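Local coordinates for alpha-L-rhamnosidase (Streptomyces avermitilis, PDB 3W5M), which hydrolyses terminal non-reducing alpha-L-rhamnose residues from plant flavonoid glycosides and gum arabic, and also binds L-rhamnose through a calcium-dependent carbohydrate-binding module, at residues A[157-161]-A[268-273]; A[376-382]-A[393-399]; A[600-606]-A[952-958]. All blocks are in the same frame, centred on the assembly; numbering follows the deposited sequence. Where two conformers were deposited one is given.

Contact 1: A[157-161]-A[268-273]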
loop_
_atom_site.group_PDB
_atom_site.type_symbol
_atom_site.label_atom_id
_atom_site.label_comp_id
_atom_site.label_asym_id
_atom_site.label_seq_id
_atom_site.Cartn_x
_atom_site.Cartn_y
_atom_site.Cartn_z
ATOM N N ARG A 157 -40.505 -2.223 20.783
ATOM C CA ARG A 157 -41.188 -3.361 21.415
ATOM C C ARG A 157 -40.233 -3.989 22.438
ATOM O O ARG A 157 -39.019 -3.808 22.339
ATOM C CB ARG A 157 -41.650 -4.387 20.392
ATOM C CG ARG A 157 -42.573 -3.771 19.331
ATOM C CD ARG A 157 -43.917 -3.425 19.929
ATOM N NE ARG A 157 -44.875 -2.869 18.965
ATOM C CZ ARG A 157 -45.359 -1.623 18.998
ATOM N NH1 ARG A 157 -44.968 -0.748 19.931
ATOM N NH2 ARG A 157 -46.277 -1.241 18.081
ATOM N N TRP A 158 -40.805 -4.671 23.424
ATOM C CA TRP A 158 -40.026 -5.209 24.546
ATOM C C TRP A 158 -40.227 -6.720 24.613
ATOM O O TRP A 158 -41.338 -7.223 24.320
ATOM C CB TRP A 158 -40.481 -4.517 25.846
ATOM C CG TRP A 158 -40.155 -3.039 25.854
ATOM C CD1 TRP A 158 -39.028 -2.453 26.357
ATOM C CD2 TRP A 158 -40.957 -1.967 25.315
ATOM N NE1 TRP A 158 -39.076 -1.092 26.169
ATOM C CE2 TRP A 158 -40.243 -0.769 25.525
ATOM C CE3 TRP A 158 -42.210 -1.912 24.671
ATOM C CZ2 TRP A 158 -40.736 0.483 25.124
ATOM C CZ3 TRP A 158 -42.695 -0.682 24.257
ATOM C CH2 TRP A 158 -41.958 0.505 24.485
ATOM N N PHE A 159 -39.178 -7.442 25.016
ATOM C CA PHE A 159 -39.154 -8.905 24.982
ATOM C C PHE A 159 -38.446 -9.443 26.206
ATOM O O PHE A 159 -37.417 -8.872 26.617
ATOM C CB PHE A 159 -38.377 -9.393 23.761
ATOM C CG PHE A 159 -38.939 -8.868 22.460
ATOM C CD1 PHE A 159 -38.597 -7.588 22.042
ATOM C CD2 PHE A 159 -39.856 -9.609 21.707
ATOM C CE1 PHE A 159 -39.134 -7.053 20.869
ATOM C CE2 PHE A 159 -40.380 -9.077 20.523
ATOM C CZ PHE A 159 -40.025 -7.815 20.118
ATOM N N ARG A 160 -38.980 -10.547 26.722
ATOM C CA ARG A 160 -38.383 -11.262 27.848
ATOM C C ARG A 160 -38.388 -12.754 27.634
ATOM O O ARG A 160 -39.314 -13.306 27.014
ATOM C CB ARG A 160 -39.180 -10.978 29.133
ATOM C CG ARG A 160 -38.939 -9.610 29.756
ATOM C CD ARG A 160 -39.827 -9.352 30.987
ATOM N NE ARG A 160 -39.790 -10.439 31.974
ATOM C CZ ARG A 160 -38.938 -10.501 32.992
ATOM N NH1 ARG A 160 -38.045 -9.544 33.180
ATOM N NH2 ARG A 160 -39.000 -11.526 33.846
ATOM N N ARG A 161 -37.375 -13.414 28.196
ATOM C CA ARG A 161 -37.371 -14.869 28.279
ATOM C C ARG A 161 -36.537 -15.308 29.463
ATOM O O ARG A 161 -35.440 -14.831 29.694
ATOM C CB ARG A 161 -36.862 -15.551 27.003
ATOM C CG ARG A 161 -37.095 -17.057 27.012
ATOM C CD ARG A 161 -36.718 -17.745 25.713
ATOM N NE ARG A 161 -36.683 -19.195 25.879
ATOM C CZ ARG A 161 -36.412 -20.048 24.900
ATOM N NH1 ARG A 161 -36.164 -19.600 23.673
ATOM N NH2 ARG A 161 -36.409 -21.351 25.153
ATOM N N TRP A 268 -38.367 -4.177 34.414
ATOM C CA TRP A 268 -38.779 -5.119 33.351
ATOM C C TRP A 268 -37.648 -5.971 32.823
ATOM O O TRP A 268 -37.905 -6.979 32.146
ATOM C CB TRP A 268 -39.483 -4.404 32.175
ATOM C CG TRP A 268 -38.544 -3.655 31.285
ATOM C CD1 TRP A 268 -38.123 -2.370 31.454
ATOM C CD2 TRP A 268 -37.920 -4.128 30.069
ATOM N NE1 TRP A 268 -37.283 -2.015 30.434
ATOM C CE2 TRP A 268 -37.118 -3.077 29.585
ATOM C CE3 TRP A 268 -37.934 -5.347 29.372
ATOM C CZ2 TRP A 268 -36.356 -3.181 28.410
ATOM C CZ3 TRP A 268 -37.143 -5.462 28.193
ATOM C CH2 TRP A 268 -36.380 -4.379 27.733
ATOM N N ARG A 269 -36.399 -5.565 33.079
ATOM C CA ARG A 269 -35.254 -6.395 32.683
ATOM C C ARG A 269 -34.883 -7.415 33.770
ATOM O O ARG A 269 -34.069 -8.297 33.531
ATOM C CB ARG A 269 -34.046 -5.551 32.289
ATOM C CG ARG A 269 -34.295 -4.596 31.112
ATOM C CD ARG A 269 -33.021 -3.905 30.664
ATOM N NE ARG A 269 -33.184 -3.203 29.383
ATOM C CZ ARG A 269 -32.882 -3.713 28.170
ATOM N NH1 ARG A 269 -32.415 -4.943 28.028
ATOM N NH2 ARG A 269 -33.069 -2.985 27.075
ATOM N N GLU A 270 -35.494 -7.301 34.948
ATOM C CA GLU A 270 -35.060 -8.128 36.103
ATOM C C GLU A 270 -35.720 -9.488 36.154
ATOM O O GLU A 270 -36.845 -9.660 35.646
ATOM C CB GLU A 270 -35.326 -7.428 37.447
ATOM C CG GLU A 270 -34.856 -5.994 37.552
ATOM C CD GLU A 270 -33.349 -5.845 37.612
ATOM O OE1 GLU A 270 -32.641 -6.857 37.779
ATOM O OE2 GLU A 270 -32.874 -4.701 37.480
ATOM N N PRO A 271 -35.053 -10.461 36.804
ATOM C CA PRO A 271 -35.636 -11.787 36.917
ATOM C C PRO A 271 -37.083 -11.847 37.417
ATOM O O PRO A 271 -37.876 -12.600 36.841
ATOM C CB PRO A 271 -34.689 -12.501 37.882
ATOM C CG PRO A 271 -33.362 -11.898 37.569
ATOM C CD PRO A 271 -33.636 -10.449 37.242
ATOM N N ASP A 272 -37.434 -11.079 38.450
ATOM C CA ASP A 272 -38.728 -11.310 39.121
ATOM C C ASP A 272 -39.898 -10.437 38.652
ATOM O O ASP A 272 -40.955 -10.388 39.294
ATOM C CB ASP A 272 -38.569 -11.265 40.650
ATOM C CG ASP A 272 -37.935 -12.540 41.210
ATOM O OD1 ASP A 272 -37.971 -13.582 40.513
ATOM O OD2 ASP A 272 -37.409 -12.499 42.355
ATOM N N PHE A 273 -39.716 -9.793 37.507
ATOM C CA PHE A 273 -40.723 -8.925 36.911
ATOM C C PHE A 273 -41.895 -9.766 36.421
ATOM O O PHE A 273 -41.686 -10.871 35.905
ATOM C CB PHE A 273 -40.087 -8.190 35.735
ATOM C CG PHE A 273 -41.028 -7.284 35.018
ATOM C CD1 PHE A 273 -41.270 -6.007 35.487
ATOM C CD2 PHE A 273 -41.698 -7.732 33.883
ATOM C CE1 PHE A 273 -42.157 -5.167 34.825
ATOM C CE2 PHE A 273 -42.582 -6.906 33.213
ATOM C CZ PHE A 273 -42.813 -5.625 33.687
#
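Arg-160 points from its strand into the loop 268-273 and binds that loop by its backbone carbonyls. NH1 does most of the work. It donates to Glu-270 O at 2.7 Å and to Trp-268 O at 2.8 Å. Both oxygens lie close to the guanidinium plane, but NH1 sits above each carbonyl plane rather than on a lone pair. NH2 adds only weak bonds, to Pro-271 O and Glu-270 O. Phe-273 CB lies over one face of the guanidinium, toward its rim, 3.5 Å from NH1. The arginine chain runs out extended and then bends at chi3 (50°), which turns the group across the loop. NE also forms a salt bridge with Asp-275.

Beside this grip, Trp-158 and Trp-268 make a T-shaped pair. The pyrrole edge of Trp-158 enters the face of the Trp-268 benzene ring, with CD1 3.4 Å from CZ2 and the planes 85° apart. The other face of Trp-268 carries CG of its own neighbour Arg-269. The guanidinium of Arg-269 leads away to Ser-185 and to the carbonyl of Ala-183. Phe-159 meets the loop through its backbone O, which lies at the edge of the Trp-268 ring, 3.8 Å from CZ3.

A type I beta turn from Glu-270 to Phe-273 curls the loop round the arginine. Strand 156-165 is held in its sheet by backbone bonds to strands 218-227 and 258-260. The Phe-159 side chain faces away from the loop and meets Trp-236 edge to face. It lies about 13 Å from the bound calcium. An arginine of a sheet holding a long loop by its carbonyls is here part of the beta-sandwich of CBM67, the rhamnose-binding module.

Contact 2: A[376-382]-A[393-399]; sequences VAPGWYA and YGERPAL
Val-376, near the end of strand 368-377, packs on Pro-397, just before strand 398-407. Strand 368-377 belongs to one sheet and strand 398-407 to another. The chain between them crosses over by way of the short helix 379-382 and a loop. This is the beta-sandwich of the alpha-L-rhamnosidase N-terminal domain.

The tight part lies at the strand ends. CG1 of Val-376 stands anti to the backbone N (chi1 -177°) and reaches Pro-397 CB at 3.7 Å. CG2, the other branch, meets Leu-399 CB at 4.0 Å. Pro-397 CB also lies 3.3 Å from the carbonyl oxygen of Ala-377. These groups are buried.

Tyr-381 fills the middle. The backbone between Tyr-393 and Gly-394 passes over one face of its ring, and Arg-396 O lies at the ring edge, 3.5 Å from CE2. Tyr-393 N donates to Tyr-381 O at 3.1 Å, in the carbonyl plane. Gly-394 N adds a weak bond to the same oxygen. The Tyr-393 ring turns its edge to the helix, with CD1 3.5 Å from Trp-380 O, and its hydroxyl binds Trp-347. The Trp-380 ring leads away and stacks on Trp-347, about 10 Å from the side chain of Asp-630, which binds rhamnose.

The outer side is looser. Glu-395 is exposed, and both it and Arg-396 set out away from residues 376-382. Arg-396 makes salt bridges with Asp-465 and Glu-131.

Gly-394 leaves room for the tyrosine, since a CB there would clash with Tyr-381 OH. Its carbonyl is buried and has no hydrogen-bond partner in the model. Across the contact, the neighbours of Gly-394 O include Ala-382 CB, 3.4 Å away, and Ala-382 CA, which makes a CA-H...O contact with it.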
loop_
_atom_site.group_PDB
_atom_site.type_symbol
_atom_site.label_atom_id
_atom_site.label_comp_id
_atom_site.label_asym_id
_atom_site.label_seq_id
_atom_site.Cartn_x
_atom_site.Cartn_y
_atom_site.Cartn_z
ATOM N N VAL A 376 -2.731 -17.920 10.248
ATOM C CA VAL A 376 -3.447 -17.656 8.979
ATOM C C VAL A 376 -4.613 -16.695 9.229
ATOM O O VAL A 376 -5.530 -17.032 9.974
ATOM C CB VAL A 376 -3.997 -18.962 8.369
ATOM C CG1 VAL A 376 -4.653 -18.629 7.009
ATOM C CG2 VAL A 376 -2.886 -19.970 8.231
ATOM N N ALA A 377 -4.597 -15.509 8.593
ATOM C CA ALA A 377 -5.575 -14.438 8.883
ATOM C C ALA A 377 -6.340 -14.014 7.632
ATOM O O ALA A 377 -5.895 -14.307 6.545
ATOM C CB ALA A 377 -4.843 -13.189 9.423
ATOM N N PRO A 378 -7.454 -13.275 7.791
ATOM C CA PRO A 378 -8.276 -12.841 6.617
ATOM C C PRO A 378 -7.628 -11.895 5.606
ATOM O O PRO A 378 -7.838 -12.090 4.401
ATOM C CB PRO A 378 -9.497 -12.165 7.272
ATOM C CG PRO A 378 -9.526 -12.722 8.679
ATOM C CD PRO A 378 -8.090 -12.874 9.063
ATOM N N GLY A 379 -6.888 -10.858 6.058
ATOM C CA GLY A 379 -6.213 -9.912 5.144
ATOM C C GLY A 379 -7.158 -9.259 4.146
ATOM O O GLY A 379 -8.311 -8.965 4.462
ATOM N N TRP A 380 -6.668 -9.048 2.928
ATOM C CA TRP A 380 -7.470 -8.459 1.866
ATOM C C TRP A 380 -8.374 -9.506 1.237
ATOM O O TRP A 380 -9.428 -9.178 0.678
ATOM C CB TRP A 380 -6.556 -7.933 0.752
ATOM C CG TRP A 380 -5.745 -6.725 1.081
ATOM C CD1 TRP A 380 -6.140 -5.399 0.996
ATOM C CD2 TRP A 380 -4.392 -6.712 1.493
ATOM N NE1 TRP A 380 -5.091 -4.584 1.340
ATOM C CE2 TRP A 380 -4.009 -5.359 1.649
ATOM C CE3 TRP A 380 -3.460 -7.718 1.784
ATOM C CZ2 TRP A 380 -2.726 -4.979 2.084
ATOM C CZ3 TRP A 380 -2.168 -7.341 2.182
ATOM C CH2 TRP A 380 -1.818 -5.983 2.337
ATOM N N TYR A 381 -7.962 -10.765 1.316
ATOM C CA TYR A 381 -8.731 -11.853 0.730
ATOM C C TYR A 381 -10.151 -11.965 1.354
ATOM O O TYR A 381 -11.138 -12.104 0.645
ATOM C CB TYR A 381 -7.951 -13.151 0.887
ATOM C CG TYR A 381 -8.683 -14.325 0.303
ATOM C CD1 TYR A 381 -8.646 -14.572 -1.071
ATOM C CD2 TYR A 381 -9.425 -15.161 1.126
ATOM C CE1 TYR A 381 -9.340 -15.648 -1.610
ATOM C CE2 TYR A 381 -10.124 -16.239 0.606
ATOM C CZ TYR A 381 -10.068 -16.474 -0.769
ATOM O OH TYR A 381 -10.784 -17.539 -1.281
ATOM N N ALA A 382 -10.236 -11.880 2.682
ATOM C CA ALA A 382 -11.501 -12.167 3.378
ATOM C C ALA A 382 -11.915 -11.093 4.395
ATOM O O ALA A 382 -13.045 -11.087 4.859
ATOM C CB ALA A 382 -11.436 -13.551 4.028
ATOM N N TYR A 393 -13.038 -11.679 -1.715
ATOM C CA TYR A 393 -12.588 -12.759 -2.587
ATOM C C TYR A 393 -13.021 -14.148 -2.114
ATOM O O TYR A 393 -13.074 -15.110 -2.895
ATOM C CB TYR A 393 -11.059 -12.726 -2.765
ATOM C CG TYR A 393 -10.511 -11.439 -3.360
ATOM C CD1 TYR A 393 -10.170 -10.374 -2.556
ATOM C CD2 TYR A 393 -10.346 -11.301 -4.743
ATOM C CE1 TYR A 393 -9.651 -9.202 -3.087
ATOM C CE2 TYR A 393 -9.860 -10.128 -5.297
ATOM C CZ TYR A 393 -9.498 -9.084 -4.482
ATOM O OH TYR A 393 -8.996 -7.917 -5.014
ATOM N N GLY A 394 -13.269 -14.272 -0.820
ATOM C CA GLY A 394 -13.642 -15.560 -0.236
ATOM C C GLY A 394 -14.005 -15.353 1.218
ATOM O O GLY A 394 -13.860 -14.235 1.758
ATOM N N GLU A 395 -14.452 -16.425 1.864
ATOM C CA GLU A 395 -15.004 -16.313 3.230
ATOM C C GLU A 395 -14.021 -16.704 4.313
ATOM O O GLU A 395 -14.151 -16.245 5.447
ATOM C CB GLU A 395 -16.209 -17.248 3.405
ATOM C CG GLU A 395 -17.304 -17.111 2.361
ATOM C CD GLU A 395 -18.335 -16.060 2.724
ATOM O OE1 GLU A 395 -18.701 -15.962 3.916
ATOM O OE2 GLU A 395 -18.798 -15.340 1.811
ATOM N N ARG A 396 -13.098 -17.601 3.979
ATOM C CA ARG A 396 -12.186 -18.183 4.967
ATOM C C ARG A 396 -10.790 -18.138 4.406
ATOM O O ARG A 396 -10.583 -18.460 3.215
ATOM C CB ARG A 396 -12.518 -19.656 5.233
ATOM C CG ARG A 396 -13.806 -19.883 5.997
ATOM C CD ARG A 396 -14.295 -21.311 5.848
ATOM N NE ARG A 396 -15.705 -21.324 5.462
ATOM C CZ ARG A 396 -16.134 -21.294 4.201
ATOM N NH1 ARG A 396 -15.264 -21.264 3.202
ATOM N NH2 ARG A 396 -17.434 -21.305 3.934
ATOM N N PRO A 397 -9.809 -17.793 5.253
ATOM C CA PRO A 397 -8.455 -17.851 4.713
ATOM C C PRO A 397 -7.849 -19.251 4.593
ATOM O O PRO A 397 -8.219 -20.199 5.319
ATOM C CB PRO A 397 -7.649 -16.956 5.681
ATOM C CG PRO A 397 -8.416 -16.986 6.937
ATOM C CD PRO A 397 -9.865 -17.136 6.565
ATOM N N ALA A 398 -6.907 -19.367 3.671
ATOM C CA ALA A 398 -6.251 -20.618 3.388
ATOM C C ALA A 398 -4.744 -20.454 3.240
ATOM O O ALA A 398 -4.269 -19.407 2.826
ATOM C CB ALA A 398 -6.863 -21.261 2.123
ATOM N N LEU A 399 -4.017 -21.510 3.592
ATOM C CA LEU A 399 -2.545 -21.577 3.559
ATOM C C LEU A 399 -2.061 -22.597 2.525
ATOM O O LEU A 399 -2.614 -23.694 2.416
ATOM C CB LEU A 399 -2.020 -22.003 4.949
ATOM C CG LEU A 399 -0.510 -22.207 5.070
ATOM C CD1 LEU A 399 0.286 -20.909 5.000
ATOM C CD2 LEU A 399 -0.170 -22.990 6.347
#

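Contact 3: A[600-606]-A[952-958]; sequences FEFETNV and EVTSARA
Asn-605 closes the end of an antiparallel strand pair by binding the backbone that leads into strand 955-962. Its CB rests on Ser-955 CB at 3.7 Å. CG takes the crowded position between the backbone N and the carbonyl carbon (chi1 63°), which turns the amide back over residues 952-954. OD1 accepts from Thr-954 N at 2.8 Å, with the donor above the amide plane. ND2 gives an almost straight bond to Glu-952 O, 2.9 Å long and 174° at the hydrogen, and that oxygen lies in the plane of the amide. Two bonds therefore fix the rotation of the group. Without the amide, as with an alanine here, Thr-954 N and Glu-952 O would probably lose these partners, and residues 952-954 would be held less firmly. Next to it, Thr-604 OG1 accepts from Val-606 N in an ST turn, where the chain leaves the strand for helix 607-622.

Further along, Glu-603 and Arg-957 form a hydrogen-bonded pair, with Arg-957 N 2.9 Å from Glu-603 O. Their side chains meet on the same side of the sheet. Glu-603 OE1 lies over a face of the guanidinium, 3.1 Å from NH1, and the carboxylate and guanidinium planes are 81° apart. This is a salt bridge of charges, because no N-H points at the oxygen. The opposite side carries Phe-602, Thr-604, Ala-956 and Ala-958. There Phe-600 CE1 touches Ala-958 CB at 3.9 Å, and Leu-609 and His-613 of helix 607-622 pack against this side.

Strand 600-604 is an edge strand of a sheet otherwise formed by strands from 955 onward. The helix-rich chain between the segments forms the (alpha/alpha)6-barrel, so this strand pair joins that barrel to the C-terminal beta-sandwich.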
loop_
_atom_site.group_PDB
_atom_site.type_symbol
_atom_site.label_atom_id
_atom_site.label_comp_id
_atom_site.label_asym_id
_atom_site.label_seq_id
_atom_site.Cartn_x
_atom_site.Cartn_y
_atom_site.Cartn_z
ATOM N N PHE A 600 17.208 8.894 -3.006
ATOM C CA PHE A 600 17.491 10.314 -3.221
ATOM C C PHE A 600 17.755 11.064 -1.936
ATOM O O PHE A 600 16.842 11.242 -1.116
ATOM C CB PHE A 600 16.356 11.009 -3.999
ATOM C CG PHE A 600 16.812 12.247 -4.749
ATOM C CD1 PHE A 600 16.878 13.488 -4.119
ATOM C CD2 PHE A 600 17.197 12.163 -6.095
ATOM C CE1 PHE A 600 17.311 14.614 -4.814
ATOM C CE2 PHE A 600 17.622 13.290 -6.781
ATOM C CZ PHE A 600 17.678 14.512 -6.138
ATOM N N GLU A 601 18.997 11.510 -1.768
ATOM C CA GLU A 601 19.367 12.366 -0.630
ATOM C C GLU A 601 19.334 13.810 -1.107
ATOM O O GLU A 601 19.932 14.124 -2.129
ATOM C CB GLU A 601 20.773 12.048 -0.151
ATOM C CG GLU A 601 21.064 10.578 0.064
ATOM C CD GLU A 601 21.240 10.246 1.522
ATOM O OE1 GLU A 601 21.468 11.196 2.306
ATOM O OE2 GLU A 601 21.156 9.046 1.885
ATOM N N PHE A 602 18.652 14.679 -0.367
ATOM C CA PHE A 602 18.433 16.058 -0.788
ATOM C C PHE A 602 18.557 16.945 0.436
ATOM O O PHE A 602 17.907 16.678 1.456
ATOM C CB PHE A 602 17.038 16.169 -1.394
ATOM C CG PHE A 602 16.634 17.562 -1.818
ATOM C CD1 PHE A 602 17.163 18.146 -2.960
ATOM C CD2 PHE A 602 15.673 18.261 -1.099
ATOM C CE1 PHE A 602 16.755 19.425 -3.367
ATOM C CE2 PHE A 602 15.260 19.529 -1.487
ATOM C CZ PHE A 602 15.799 20.111 -2.630
ATOM N N GLU A 603 19.379 18.000 0.330
ATOM C CA GLU A 603 19.545 18.956 1.424
ATOM C C GLU A 603 19.865 20.335 0.870
ATOM O O GLU A 603 20.714 20.472 -0.010
ATOM C CB GLU A 603 20.644 18.494 2.376
ATOM C CG GLU A 603 20.806 19.371 3.608
ATOM C CD GLU A 603 21.973 18.942 4.475
ATOM O OE1 GLU A 603 22.738 18.027 4.070
ATOM O OE2 GLU A 603 22.123 19.528 5.572
ATOM N N THR A 604 19.164 21.339 1.385
ATOM C CA THR A 604 19.382 22.743 1.007
ATOM C C THR A 604 19.710 23.544 2.269
ATOM O O THR A 604 19.648 23.006 3.387
ATOM C CB THR A 604 18.146 23.374 0.338
ATOM O OG1 THR A 604 17.135 23.638 1.326
ATOM C CG2 THR A 604 17.564 22.492 -0.773
ATOM N N ASN A 605 20.069 24.820 2.081
ATOM C CA ASN A 605 20.215 25.773 3.186
ATOM C C ASN A 605 18.891 26.190 3.856
ATOM O O ASN A 605 18.926 26.850 4.901
ATOM C CB ASN A 605 20.931 27.043 2.689
ATOM C CG ASN A 605 20.129 27.783 1.631
ATOM O OD1 ASN A 605 20.019 27.329 0.489
ATOM N ND2 ASN A 605 19.558 28.931 2.004
ATOM N N VAL A 606 17.755 25.823 3.252
ATOM C CA VAL A 606 16.410 26.223 3.675
ATOM C C VAL A 606 15.627 25.141 4.433
ATOM O O VAL A 606 15.091 24.206 3.822
ATOM C CB VAL A 606 15.575 26.673 2.479
ATOM C CG1 VAL A 606 14.233 27.231 2.932
ATOM C CG2 VAL A 606 16.346 27.711 1.684
ATOM N N GLU A 952 15.140 31.378 -1.889
ATOM C CA GLU A 952 16.013 31.529 -0.740
ATOM C C GLU A 952 17.113 30.499 -0.782
ATOM O O GLU A 952 17.863 30.352 0.191
ATOM C CB GLU A 952 15.233 31.355 0.573
ATOM C CG GLU A 952 13.801 31.868 0.563
ATOM C CD GLU A 952 13.037 31.565 1.855
ATOM O OE1 GLU A 952 13.649 31.107 2.850
ATOM O OE2 GLU A 952 11.809 31.784 1.866
ATOM N N VAL A 953 17.208 29.765 -1.894
ATOM C CA VAL A 953 18.181 28.676 -1.968
ATOM C C VAL A 953 19.533 29.197 -2.457
ATOM O O VAL A 953 19.641 29.670 -3.574
ATOM C CB VAL A 953 17.720 27.508 -2.886
ATOM C CG1 VAL A 953 18.621 26.297 -2.655
ATOM C CG2 VAL A 953 16.256 27.149 -2.659
ATOM N N THR A 954 20.559 29.087 -1.634
ATOM C CA THR A 954 21.891 29.494 -2.073
ATOM C C THR A 954 22.864 28.325 -2.030
ATOM O O THR A 954 24.074 28.475 -2.254
ATOM C CB THR A 954 22.425 30.656 -1.216
ATOM O OG1 THR A 954 22.507 30.248 0.161
ATOM C CG2 THR A 954 21.519 31.889 -1.362
ATOM N N SER A 955 22.328 27.138 -1.758
ATOM C CA SER A 955 23.161 26.035 -1.347
ATOM C C SER A 955 22.303 24.790 -1.465
ATOM O O SER A 955 21.191 24.782 -0.962
ATOM C CB SER A 955 23.525 26.256 0.122
ATOM O OG SER A 955 24.698 25.560 0.473
ATOM N N ALA A 956 22.800 23.765 -2.160
ATOM C CA ALA A 956 22.107 22.468 -2.249
ATOM C C ALA A 956 23.077 21.327 -2.500
ATOM O O ALA A 956 24.133 21.501 -3.128
ATOM C CB ALA A 956 21.020 22.483 -3.323
ATOM N N ARG A 957 22.722 20.146 -2.012
ATOM C CA ARG A 957 23.518 18.958 -2.254
ATOM C C ARG A 957 22.550 17.779 -2.387
ATOM O O ARG A 957 21.536 17.733 -1.702
ATOM C CB ARG A 957 24.541 18.755 -1.131
ATOM C CG ARG A 957 24.229 17.647 -0.154
ATOM C CD ARG A 957 24.924 17.852 1.184
ATOM N NE ARG A 957 25.066 16.596 1.928
ATOM C CZ ARG A 957 24.076 15.742 2.210
ATOM N NH1 ARG A 957 22.829 15.964 1.807
ATOM N NH2 ARG A 957 24.343 14.635 2.894
ATOM N N ALA A 958 22.846 16.866 -3.308
ATOM C CA ALA A 958 21.960 15.726 -3.575
ATOM C C ALA A 958 22.764 14.525 -4.048
ATOM O O ALA A 958 23.831 14.675 -4.660
ATOM C CB ALA A 958 20.928 16.093 -4.626
#

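Overall arrangement
The three contacts follow one another along the chain, each closing before the next opens. No two share a sheet, and none touch. Contact 1 lies in CBM67, contact 2 in the N-terminal rhamnosidase domain, and contact 3 where the catalytic barrel meets the C-terminal domain. The centres of contacts 1 and 2 are about 41 Å apart, on the same side of the chain's centre. Contact 3 is on the opposite side, its centre about 47 Å from contact 2's and about 73 Å from contact 1's. This spread reflects a multidomain enzyme. Its rhamnose-binding module stands apart from the catalytic barrel, while contact 2 comes within about 10 Å, between side chains, of the probable proton donor Glu-636.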